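Local atomic coordinates of beta-N-acetylhexosaminidase (Bacteroides fragilis, PDB entry 4PYS), a protein that probably hydrolyses terminal N-acetylhexosamine units from glycan chains as a family 20 beta-N-acetylhexosaminidase. Residues L45-L50 / V56-E61; Y163-L168 / Y285-G290; V221-M226 / I339-V344. All blocks are in the same frame, centred on the assembly; numbering follows the deposited sequence.

Contact 1: L45-L50 / V56-E61; sequences LFYEKL and VEWCKE
Y47 and F46 of helix 43-49 meet V56 and W58 of strand 56-58 inside a beta-alpha-beta unit, in which the helix links strand 31-35 to its parallel neighbour 56-58. Helix and strand run nearly antiparallel, at 154°, and the axes of helix 45-49 and strand 56-58 come no closer than 12.3 Å, a gap bridged here by two aromatic rings of the helix and by V56 and W58. V56 sends one branch, CG2, into the notch between the two helix rings: it lies 3.9 Å from Y47 CE1 and 4.1 Å from F46 CE2, at the rim of each ring rather than over its face. A branched residue suits this place, since its other methyl, CG1, lies over the W58 indole, offset toward the rim. F46 is the buried member and also packs on M33, I103 and W69, where a purely apolar ring belongs. Y47, more exposed, has CG beside its backbone N (chi1 -66°), and its long ring carries the hydroxyl out to the strand. Tyrosine fits here because its ring is apolar against V56 while its tip is polar: W58 NE1 donates to Y47 OH over 2.9 Å, with the oxygen almost exactly in the indole plane but the N-H bent, at 147°.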
loop_
_atom_site.group_PDB
_atom_site.type_symbol
_atom_site.label_atom_id
_atom_site.label_comp_id
_atom_site.label_asym_id
_atom_site.label_seq_id
_atom_site.Cartn_x
_atom_site.Cartn_y
_atom_site.Cartn_z
ATOM N N LEU A 45 -7.517 16.718 -7.136
ATOM C CA LEU A 45 -6.266 16.783 -6.375
ATOM C C LEU A 45 -5.584 18.135 -6.562
ATOM O O LEU A 45 -5.038 18.707 -5.613
ATOM C CB LEU A 45 -5.313 15.650 -6.772
ATOM C CG LEU A 45 -4.008 15.541 -5.977
ATOM C CD1 LEU A 45 -4.296 15.243 -4.504
ATOM C CD2 LEU A 45 -3.087 14.474 -6.567
ATOM N N PHE A 46 -5.613 18.640 -7.790
ATOM C CA PHE A 46 -5.046 19.951 -8.080
ATOM C C PHE A 46 -5.765 21.039 -7.282
ATOM O O PHE A 46 -5.125 21.919 -6.694
ATOM C CB PHE A 46 -5.141 20.249 -9.588
ATOM C CG PHE A 46 -4.589 21.591 -9.967
ATOM C CD1 PHE A 46 -3.234 21.741 -10.234
ATOM C CD2 PHE A 46 -5.417 22.706 -10.042
ATOM C CE1 PHE A 46 -2.710 22.974 -10.567
ATOM C CE2 PHE A 46 -4.902 23.948 -10.375
ATOM C CZ PHE A 46 -3.544 24.083 -10.641
ATOM N N TYR A 47 -7.096 20.992 -7.262
ATOM C CA TYR A 47 -7.870 21.997 -6.532
ATOM C C TYR A 47 -7.584 21.933 -5.031
ATOM O O TYR A 47 -7.577 22.946 -4.332
ATOM C CB TYR A 47 -9.372 21.818 -6.772
ATOM C CG TYR A 47 -9.836 22.086 -8.191
ATOM C CD1 TYR A 47 -9.191 23.015 -9.000
ATOM C CD2 TYR A 47 -10.929 21.406 -8.718
ATOM C CE1 TYR A 47 -9.620 23.253 -10.297
ATOM C CE2 TYR A 47 -11.365 21.636 -10.004
ATOM C CZ TYR A 47 -10.707 22.562 -10.790
ATOM O OH TYR A 47 -11.144 22.787 -12.075
ATOM N N GLU A 48 -7.346 20.730 -4.537
ATOM C CA GLU A 48 -7.109 20.533 -3.117
ATOM C C GLU A 48 -5.708 20.966 -2.673
ATOM O O GLU A 48 -5.532 21.484 -1.566
ATOM C CB GLU A 48 -7.333 19.056 -2.776
ATOM C CG GLU A 48 -7.175 18.720 -1.307
ATOM C CD GLU A 48 -7.301 17.231 -1.046
ATOM O OE1 GLU A 48 -8.310 16.625 -1.476
ATOM O OE2 GLU A 48 -6.382 16.672 -0.415
ATOM N N LYS A 49 -4.715 20.763 -3.532
ATOM C CA LYS A 49 -3.319 20.888 -3.106
ATOM C C LYS A 49 -2.613 22.134 -3.635
ATOM O O LYS A 49 -1.634 22.589 -3.041
ATOM C CB LYS A 49 -2.517 19.651 -3.514
ATOM C CG LYS A 49 -3.016 18.314 -2.944
ATOM C CD LYS A 49 -3.045 18.305 -1.415
ATOM C CE LYS A 49 -3.187 16.866 -0.880
ATOM N NZ LYS A 49 -3.514 16.840 0.600
ATOM N N LEU A 50 -3.110 22.690 -4.739
ATOM C CA LEU A 50 -2.400 23.779 -5.422
ATOM C C LEU A 50 -3.213 25.067 -5.583
ATOM O O LEU A 50 -2.856 26.106 -5.022
ATOM C CB LEU A 50 -1.877 23.293 -6.781
ATOM C CG LEU A 50 -0.747 22.264 -6.686
ATOM C CD1 LEU A 50 -0.495 21.582 -8.016
ATOM C CD2 LEU A 50 0.510 22.964 -6.195
ATOM N N VAL A 56 -9.521 29.222 -10.600
ATOM C CA VAL A 56 -9.207 28.662 -11.917
ATOM C C VAL A 56 -10.201 29.106 -12.998
ATOM O O VAL A 56 -11.414 29.073 -12.788
ATOM C CB VAL A 56 -9.138 27.120 -11.857
ATOM C CG1 VAL A 56 -9.078 26.523 -13.255
ATOM C CG2 VAL A 56 -7.926 26.683 -11.053
ATOM N N GLU A 57 -9.673 29.545 -14.141
ATOM C CA GLU A 57 -10.483 29.864 -15.318
ATOM C C GLU A 57 -10.111 28.883 -16.421
ATOM O O GLU A 57 -8.962 28.867 -16.858
ATOM C CB GLU A 57 -10.162 31.264 -15.842
ATOM C CG GLU A 57 -10.676 32.432 -15.031
ATOM C CD GLU A 57 -10.364 33.759 -15.708
ATOM O OE1 GLU A 57 -10.197 33.771 -16.950
ATOM O OE2 GLU A 57 -10.281 34.784 -14.999
ATOM N N TRP A 58 -11.059 28.074 -16.883
ATOM C CA TRP A 58 -10.759 27.138 -17.967
ATOM C C TRP A 58 -10.846 27.809 -19.334
ATOM O O TRP A 58 -11.870 28.389 -19.695
ATOM C CB TRP A 58 -11.646 25.896 -17.880
ATOM C CG TRP A 58 -11.277 25.049 -16.718
ATOM C CD1 TRP A 58 -11.864 25.041 -15.483
ATOM C CD2 TRP A 58 -10.210 24.099 -16.664
ATOM N NE1 TRP A 58 -11.235 24.131 -14.669
ATOM C CE2 TRP A 58 -10.213 23.541 -15.369
ATOM C CE3 TRP A 58 -9.256 23.660 -17.587
ATOM C CZ2 TRP A 58 -9.296 22.568 -14.976
ATOM C CZ3 TRP A 58 -8.341 22.696 -17.195
ATOM C CH2 TRP A 58 -8.370 22.158 -15.900
ATOM N N CYS A 59 -9.743 27.736 -20.075
ATOM C CA CYS A 59 -9.609 28.410 -21.366
ATOM C C CYS A 59 -9.865 27.464 -22.522
ATOM O O CYS A 59 -9.534 26.278 -22.452
ATOM C CB CYS A 59 -8.196 28.971 -21.522
ATOM S SG CYS A 59 -7.835 30.367 -20.469
ATOM N N LYS A 60 -10.434 27.995 -23.597
ATOM C CA LYS A 60 -10.608 27.209 -24.809
ATOM C C LYS A 60 -9.320 27.216 -25.633
ATOM O O LYS A 60 -8.986 26.224 -26.284
ATOM C CB LYS A 60 -11.773 27.740 -25.645
ATOM C CG LYS A 60 -12.553 26.642 -26.353
ATOM C CD LYS A 60 -13.282 27.166 -27.579
ATOM N N GLU A 61 -8.603 28.337 -25.600
ATOM C CA GLU A 61 -7.356 28.479 -26.351
ATOM C C GLU A 61 -6.138 28.292 -25.455
ATOM O O GLU A 61 -5.939 29.053 -24.505
ATOM C CB GLU A 61 -7.298 29.848 -27.033
ATOM C CG GLU A 61 -8.269 30.000 -28.191
ATOM C CD GLU A 61 -7.951 29.053 -29.333
ATOM O OE1 GLU A 61 -8.797 28.188 -29.646
ATOM O OE2 GLU A 61 -6.854 29.172 -29.919
#

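Contact 2: Y163-L168 / Y285-G290; sequences YFHWHL and YIHLGG
Two aromatic pairs, H165 with H287 and Y163 with Y285, carry all the contact between these strands, whose backbones stand 8.3 Å apart at their nearest CA atoms, those of the two histidines. The imidazoles are nearly parallel, with planes at 20°, but offset so that little of one ring lies over the other. Their centroids are 4.6 Å apart, and H165 CE1 comes within 3.3 Å of H287 CD2. The tyrosines are turned almost perpendicular, at 86°, and meet obliquely, with Y163 OH 3.6 Å from Y285 CE2. Both point their CB toward the other strand, so the rings meet between the two segments.

Hydrogen bonds hold the imidazoles without joining the segments. H287 ND1 accepts from G289 N at 3.0 Å, with the donor in the ring plane, while H287 NE2 is hydrogen-bonded to Q359 OE1 and H165 NE2 to E223 OE1. Histidine suits these positions because a small flat ring can pack and still bond at its nitrogens. G289 has a positive phi, which favours glycine.

Strand 219-223 runs between the two segments, so they are next-but-one strands of the TIM barrel characteristic of family 20 catalytic domains, and H287 to G290 begin the His-Xaa-Gly-Gly-Asp-Glu signature that supplies the catalytic acids in relatives.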
loop_
_atom_site.group_PDB
_atom_site.type_symbol
_atom_site.label_atom_id
_atom_site.label_comp_id
_atom_site.label_asym_id
_atom_site.label_seq_id
_atom_site.Cartn_x
_atom_site.Cartn_y
_atom_site.Cartn_z
ATOM N N TYR A 163 -0.446 1.891 -4.865
ATOM C CA TYR A 163 -1.388 0.984 -4.206
ATOM C C TYR A 163 -1.407 1.226 -2.714
ATOM O O TYR A 163 -0.369 1.437 -2.095
ATOM C CB TYR A 163 -1.034 -0.493 -4.445
ATOM C CG TYR A 163 -1.131 -0.942 -5.880
ATOM C CD1 TYR A 163 -2.346 -1.342 -6.431
ATOM C CD2 TYR A 163 -0.004 -0.968 -6.686
ATOM C CE1 TYR A 163 -2.428 -1.762 -7.761
ATOM C CE2 TYR A 163 -0.080 -1.377 -8.019
ATOM C CZ TYR A 163 -1.287 -1.767 -8.544
ATOM O OH TYR A 163 -1.347 -2.177 -9.864
ATOM N N PHE A 164 -2.598 1.165 -2.134
ATOM C CA PHE A 164 -2.737 1.172 -0.687
ATOM C C PHE A 164 -3.304 -0.192 -0.337
ATOM O O PHE A 164 -4.419 -0.538 -0.743
ATOM C CB PHE A 164 -3.691 2.283 -0.237
ATOM C CG PHE A 164 -3.998 2.267 1.247
ATOM C CD1 PHE A 164 -3.073 2.751 2.170
ATOM C CD2 PHE A 164 -5.219 1.791 1.711
ATOM C CE1 PHE A 164 -3.358 2.745 3.542
ATOM C CE2 PHE A 164 -5.516 1.768 3.083
ATOM C CZ PHE A 164 -4.587 2.250 3.996
ATOM N N HIS A 165 -2.520 -0.974 0.395
ATOM C CA HIS A 165 -2.892 -2.345 0.752
ATOM C C HIS A 165 -3.577 -2.270 2.111
ATOM O O HIS A 165 -2.967 -1.859 3.095
ATOM C CB HIS A 165 -1.586 -3.157 0.778
ATOM C CG HIS A 165 -1.709 -4.555 1.289
ATOM N ND1 HIS A 165 -0.617 -5.391 1.392
ATOM C CD2 HIS A 165 -2.770 -5.271 1.737
ATOM C CE1 HIS A 165 -0.994 -6.554 1.890
ATOM N NE2 HIS A 165 -2.300 -6.511 2.102
ATOM N N TRP A 166 -4.862 -2.619 2.157
ATOM C CA TRP A 166 -5.670 -2.400 3.351
ATOM C C TRP A 166 -5.930 -3.746 4.031
ATOM O O TRP A 166 -6.731 -4.543 3.554
ATOM C CB TRP A 166 -7.002 -1.740 2.956
ATOM C CG TRP A 166 -7.701 -1.005 4.069
ATOM C CD1 TRP A 166 -7.255 -0.821 5.349
ATOM C CD2 TRP A 166 -8.975 -0.351 3.987
ATOM N NE1 TRP A 166 -8.186 -0.090 6.071
ATOM C CE2 TRP A 166 -9.245 0.210 5.254
ATOM C CE3 TRP A 166 -9.918 -0.194 2.966
ATOM C CZ2 TRP A 166 -10.431 0.913 5.532
ATOM C CZ3 TRP A 166 -11.089 0.513 3.235
ATOM C CH2 TRP A 166 -11.338 1.048 4.513
ATOM N N HIS A 167 -5.217 -4.000 5.125
ATOM C CA HIS A 167 -5.286 -5.273 5.831
ATOM C C HIS A 167 -6.483 -5.162 6.763
ATOM O O HIS A 167 -6.385 -4.570 7.838
ATOM C CB HIS A 167 -3.975 -5.494 6.607
ATOM C CG HIS A 167 -3.867 -6.835 7.273
ATOM N ND1 HIS A 167 -3.388 -7.955 6.627
ATOM C CD2 HIS A 167 -4.150 -7.225 8.540
ATOM C CE1 HIS A 167 -3.404 -8.984 7.460
ATOM N NE2 HIS A 167 -3.863 -8.566 8.628
ATOM N N LEU A 168 -7.614 -5.721 6.333
ATOM C CA LEU A 168 -8.918 -5.455 6.935
ATOM C C LEU A 168 -9.416 -6.516 7.900
ATOM O O LEU A 168 -10.389 -6.286 8.616
ATOM C CB LEU A 168 -9.974 -5.306 5.829
ATOM C CG LEU A 168 -9.933 -3.981 5.081
ATOM C CD1 LEU A 168 -10.539 -4.154 3.684
ATOM C CD2 LEU A 168 -10.701 -2.943 5.868
ATOM N N TYR A 285 -6.244 -6.494 -8.198
ATOM C CA TYR A 285 -5.586 -7.375 -7.241
ATOM C C TYR A 285 -6.363 -7.490 -5.930
ATOM O O TYR A 285 -6.744 -6.480 -5.326
ATOM C CB TYR A 285 -4.211 -6.808 -6.889
ATOM C CG TYR A 285 -3.261 -6.784 -8.047
ATOM C CD1 TYR A 285 -2.439 -7.867 -8.310
ATOM C CD2 TYR A 285 -3.164 -5.666 -8.866
ATOM C CE1 TYR A 285 -1.558 -7.852 -9.364
ATOM C CE2 TYR A 285 -2.278 -5.641 -9.927
ATOM C CZ TYR A 285 -1.482 -6.739 -10.173
ATOM O OH TYR A 285 -0.593 -6.734 -11.230
ATOM N N ILE A 286 -6.560 -8.719 -5.469
ATOM C CA ILE A 286 -7.165 -8.947 -4.151
ATOM C C ILE A 286 -6.207 -9.815 -3.356
ATOM O O ILE A 286 -5.740 -10.839 -3.865
ATOM C CB ILE A 286 -8.503 -9.701 -4.279
ATOM C CG1 ILE A 286 -9.450 -8.981 -5.246
ATOM C CG2 ILE A 286 -9.151 -9.892 -2.902
ATOM C CD1 ILE A 286 -10.008 -7.658 -4.713
ATOM N N HIS A 287 -5.917 -9.424 -2.118
ATOM C CA HIS A 287 -4.949 -10.148 -1.302
ATOM C C HIS A 287 -5.721 -11.144 -0.437
ATOM O O HIS A 287 -6.672 -10.762 0.239
ATOM C CB HIS A 287 -4.197 -9.165 -0.405
ATOM C CG HIS A 287 -2.866 -9.660 0.079
ATOM N ND1 HIS A 287 -2.713 -10.833 0.791
ATOM C CD2 HIS A 287 -1.627 -9.117 -0.017
ATOM C CE1 HIS A 287 -1.437 -11.005 1.086
ATOM N NE2 HIS A 287 -0.757 -9.974 0.613
ATOM N N LEU A 288 -5.325 -12.411 -0.463
ATOM C CA LEU A 288 -6.035 -13.435 0.307
ATOM C C LEU A 288 -5.210 -13.948 1.486
ATOM O O LEU A 288 -5.542 -14.974 2.081
ATOM C CB LEU A 288 -6.449 -14.602 -0.594
ATOM C CG LEU A 288 -7.434 -14.251 -1.708
ATOM C CD1 LEU A 288 -7.770 -15.484 -2.546
ATOM C CD2 LEU A 288 -8.706 -13.615 -1.132
ATOM N N GLY A 289 -4.148 -13.231 1.839
ATOM C CA GLY A 289 -3.280 -13.669 2.921
ATOM C C GLY A 289 -2.620 -15.004 2.639
ATOM O O GLY A 289 -1.769 -15.117 1.766
ATOM N N GLY A 290 -3.010 -16.033 3.379
ATOM C CA GLY A 290 -2.510 -17.365 3.103
ATOM C C GLY A 290 -1.290 -17.764 3.908
ATOM O O GLY A 290 -0.795 -18.883 3.773
#

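Contact 3: V221-M226 / I339-V344; sequences VPEIDM and IFWGDV
E223 and W341 form the close half of this contact, and V221 and I339 the slack half. The E223 and W341 side chains cross at about a right angle, with the carboxylate and indole planes 59° apart. W341 NE1 donates to E223 OE2 over 2.9 Å. The nitrogen lies above the carboxylate plane, and the oxygen is itself tilted 22° from the indole plane, so neither group meets the other squarely. The second oxygen, E223 OE1, comes within 3.6 Å of W341 CZ2, but its stronger partners are H165 and H167, both hydrogen-bonded to it. Bonds at both oxygens of this buried acid would fix the rotation of the carboxylate. Glutamate suits the site by length: CG is anti to the backbone N and the chain runs on fully extended (chi2 -180°), just enough to cross from one strand to the indole two strands away.

Two residues earlier on each strand, V221 CG1 and I339 CD1 are 4.2 Å apart, a light meeting of two branched aliphatic residues in the barrel interior. Beside the indole of W341 lies a glycerol, about 3 Å from its side chain and probably from the crystallisation liquor, which may mark a pocket, consistent with the tryptophan-lined sugar site of family 20 enzymes.

Strand 285-287 separates the two segments in the sheet, H287 touching both E223 and W341. Strand 163-170 flanks the E223 side and strand 356-360 the W341 side, while helix 316-333 packs against M226 (selenomethionine here) and F340.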
loop_
_atom_site.group_PDB
_atom_site.type_symbol
_atom_site.label_atom_id
_atom_site.label_comp_id
_atom_site.label_asym_id
_atom_site.label_seq_id
_atom_site.Cartn_x
_atom_site.Cartn_y
_atom_site.Cartn_z
ATOM N N VAL A 221 -6.127 -2.071 -2.435
ATOM C CA VAL A 221 -6.071 -3.527 -2.512
ATOM C C VAL A 221 -6.536 -4.080 -1.166
ATOM O O VAL A 221 -5.837 -3.954 -0.174
ATOM C CB VAL A 221 -4.640 -3.983 -2.766
ATOM C CG1 VAL A 221 -4.560 -5.514 -2.857
ATOM C CG2 VAL A 221 -4.116 -3.368 -4.062
ATOM N N PRO A 222 -7.730 -4.686 -1.126
ATOM C CA PRO A 222 -8.177 -5.229 0.162
ATOM C C PRO A 222 -7.498 -6.559 0.465
ATOM O O PRO A 222 -7.213 -7.328 -0.467
ATOM C CB PRO A 222 -9.670 -5.471 -0.075
ATOM C CG PRO A 222 -9.758 -5.812 -1.541
ATOM C CD PRO A 222 -8.678 -4.972 -2.220
ATOM N N GLU A 223 -7.253 -6.833 1.741
ATOM C CA GLU A 223 -6.803 -8.170 2.139
ATOM C C GLU A 223 -7.854 -8.832 3.033
ATOM O O GLU A 223 -8.188 -8.319 4.102
ATOM C CB GLU A 223 -5.468 -8.129 2.875
ATOM C CG GLU A 223 -4.943 -9.525 3.253
ATOM C CD GLU A 223 -3.619 -9.491 3.988
ATOM O OE1 GLU A 223 -2.938 -8.439 3.979
ATOM O OE2 GLU A 223 -3.234 -10.521 4.582
ATOM N N ILE A 224 -8.366 -9.963 2.569
ATOM C CA ILE A 224 -9.290 -10.772 3.351
ATOM C C ILE A 224 -8.531 -12.044 3.690
ATOM O O ILE A 224 -8.308 -12.887 2.819
ATOM C CB ILE A 224 -10.534 -11.143 2.541
ATOM C CG1 ILE A 224 -11.085 -9.915 1.807
ATOM C CG2 ILE A 224 -11.600 -11.767 3.456
ATOM C CD1 ILE A 224 -11.558 -8.804 2.743
ATOM N N ASP A 225 -8.131 -12.180 4.949
ATOM C CA ASP A 225 -7.294 -13.300 5.361
ATOM C C ASP A 225 -8.045 -14.610 5.490
ATOM O O ASP A 225 -9.080 -14.693 6.148
ATOM C CB ASP A 225 -6.575 -12.981 6.667
ATOM C CG ASP A 225 -5.232 -12.386 6.424
ATOM O OD1 ASP A 225 -4.944 -12.186 5.232
ATOM O OD2 ASP A 225 -4.478 -12.124 7.381
HETATM N N MSE A 226 -7.496 -15.635 4.854
HETATM C CA MSE A 226 -8.050 -16.971 4.922
HETATM C C MSE A 226 -6.895 -17.916 4.594
HETATM O O MSE A 226 -6.006 -17.558 3.814
HETATM C CB MSE A 226 -9.206 -17.115 3.927
HETATM C CG MSE A 226 -8.864 -16.671 2.513
HETATM SE SE MSE A 226 -10.424 -16.690 1.339
HETATM C CE MSE A 226 -11.324 -15.103 2.041
ATOM N N ILE A 339 -3.327 -12.281 -4.488
ATOM C CA ILE A 339 -2.021 -12.172 -3.848
ATOM C C ILE A 339 -2.012 -13.019 -2.580
ATOM O O ILE A 339 -2.974 -12.993 -1.813
ATOM C CB ILE A 339 -1.673 -10.719 -3.456
ATOM C CG1 ILE A 339 -1.803 -9.782 -4.658
ATOM C CG2 ILE A 339 -0.253 -10.646 -2.886
ATOM C CD1 ILE A 339 -1.746 -8.284 -4.280
ATOM N N PHE A 340 -0.929 -13.762 -2.365
ATOM C CA PHE A 340 -0.766 -14.560 -1.151
ATOM C C PHE A 340 0.565 -14.210 -0.512
ATOM O O PHE A 340 1.519 -13.903 -1.220
ATOM C CB PHE A 340 -0.735 -16.055 -1.479
ATOM C CG PHE A 340 -2.038 -16.610 -1.976
ATOM C CD1 PHE A 340 -3.064 -16.910 -1.088
ATOM C CD2 PHE A 340 -2.221 -16.871 -3.323
ATOM C CE1 PHE A 340 -4.260 -17.444 -1.538
ATOM C CE2 PHE A 340 -3.420 -17.409 -3.787
ATOM C CZ PHE A 340 -4.440 -17.692 -2.892
ATOM N N TRP A 341 0.649 -14.273 0.813
ATOM C CA TRP A 341 1.954 -14.170 1.469
ATOM C C TRP A 341 2.831 -15.355 1.058
ATOM O O TRP A 341 2.324 -16.443 0.799
ATOM C CB TRP A 341 1.800 -14.137 2.993
ATOM C CG TRP A 341 1.046 -12.926 3.497
ATOM C CD1 TRP A 341 -0.196 -12.911 4.073
ATOM C CD2 TRP A 341 1.485 -11.569 3.456
ATOM N NE1 TRP A 341 -0.551 -11.623 4.396
ATOM C CE2 TRP A 341 0.468 -10.780 4.031
ATOM C CE3 TRP A 341 2.645 -10.942 3.001
ATOM C CZ2 TRP A 341 0.577 -9.398 4.152
ATOM C CZ3 TRP A 341 2.754 -9.562 3.129
ATOM C CH2 TRP A 341 1.726 -8.806 3.699
ATOM N N GLY A 342 4.145 -15.145 1.000
ATOM C CA GLY A 342 5.048 -16.151 0.457
ATOM C C GLY A 342 5.141 -17.484 1.192
ATOM O O GLY A 342 5.619 -18.463 0.608
ATOM N N ASP A 343 4.708 -17.531 2.457
ATOM C CA ASP A 343 4.685 -18.785 3.240
ATOM C C ASP A 343 4.095 -19.932 2.451
ATOM O O ASP A 343 4.541 -21.081 2.546
ATOM C CB ASP A 343 3.763 -18.662 4.451
ATOM C CG ASP A 343 4.085 -17.496 5.320
ATOM O OD1 ASP A 343 3.800 -16.361 4.896
ATOM O OD2 ASP A 343 4.580 -17.723 6.443
ATOM N N VAL A 344 3.042 -19.597 1.715
ATOM C CA VAL A 344 2.219 -20.550 0.974
ATOM C C VAL A 344 3.047 -21.505 0.127
ATOM O O VAL A 344 2.703 -22.686 -0.025
ATOM C CB VAL A 344 1.222 -19.780 0.072
ATOM C CG1 VAL A 344 0.380 -20.712 -0.745
ATOM C CG2 VAL A 344 0.331 -18.915 0.915
#

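How the contacts relate
Contact 1 belongs to the smaller domain and lies partly at the surface, its centre about 34 Å from that of contact 2 and about 40 Å from that of contact 3. Contacts 2 and 3 are parts of one barrel interior: their centres are about 6 Å apart, and their segments interleave along the chain and in the sheet. They touch directly, G289 O lying 2.7 Å from W341 N in a probable hydrogen bond. The chemistry follows the setting. Contact 1 joins helix to strand through apolar rims and one neutral bond, whereas contacts 2 and 3 join strand to strand and bring two imidazoles and a buried carboxylate together.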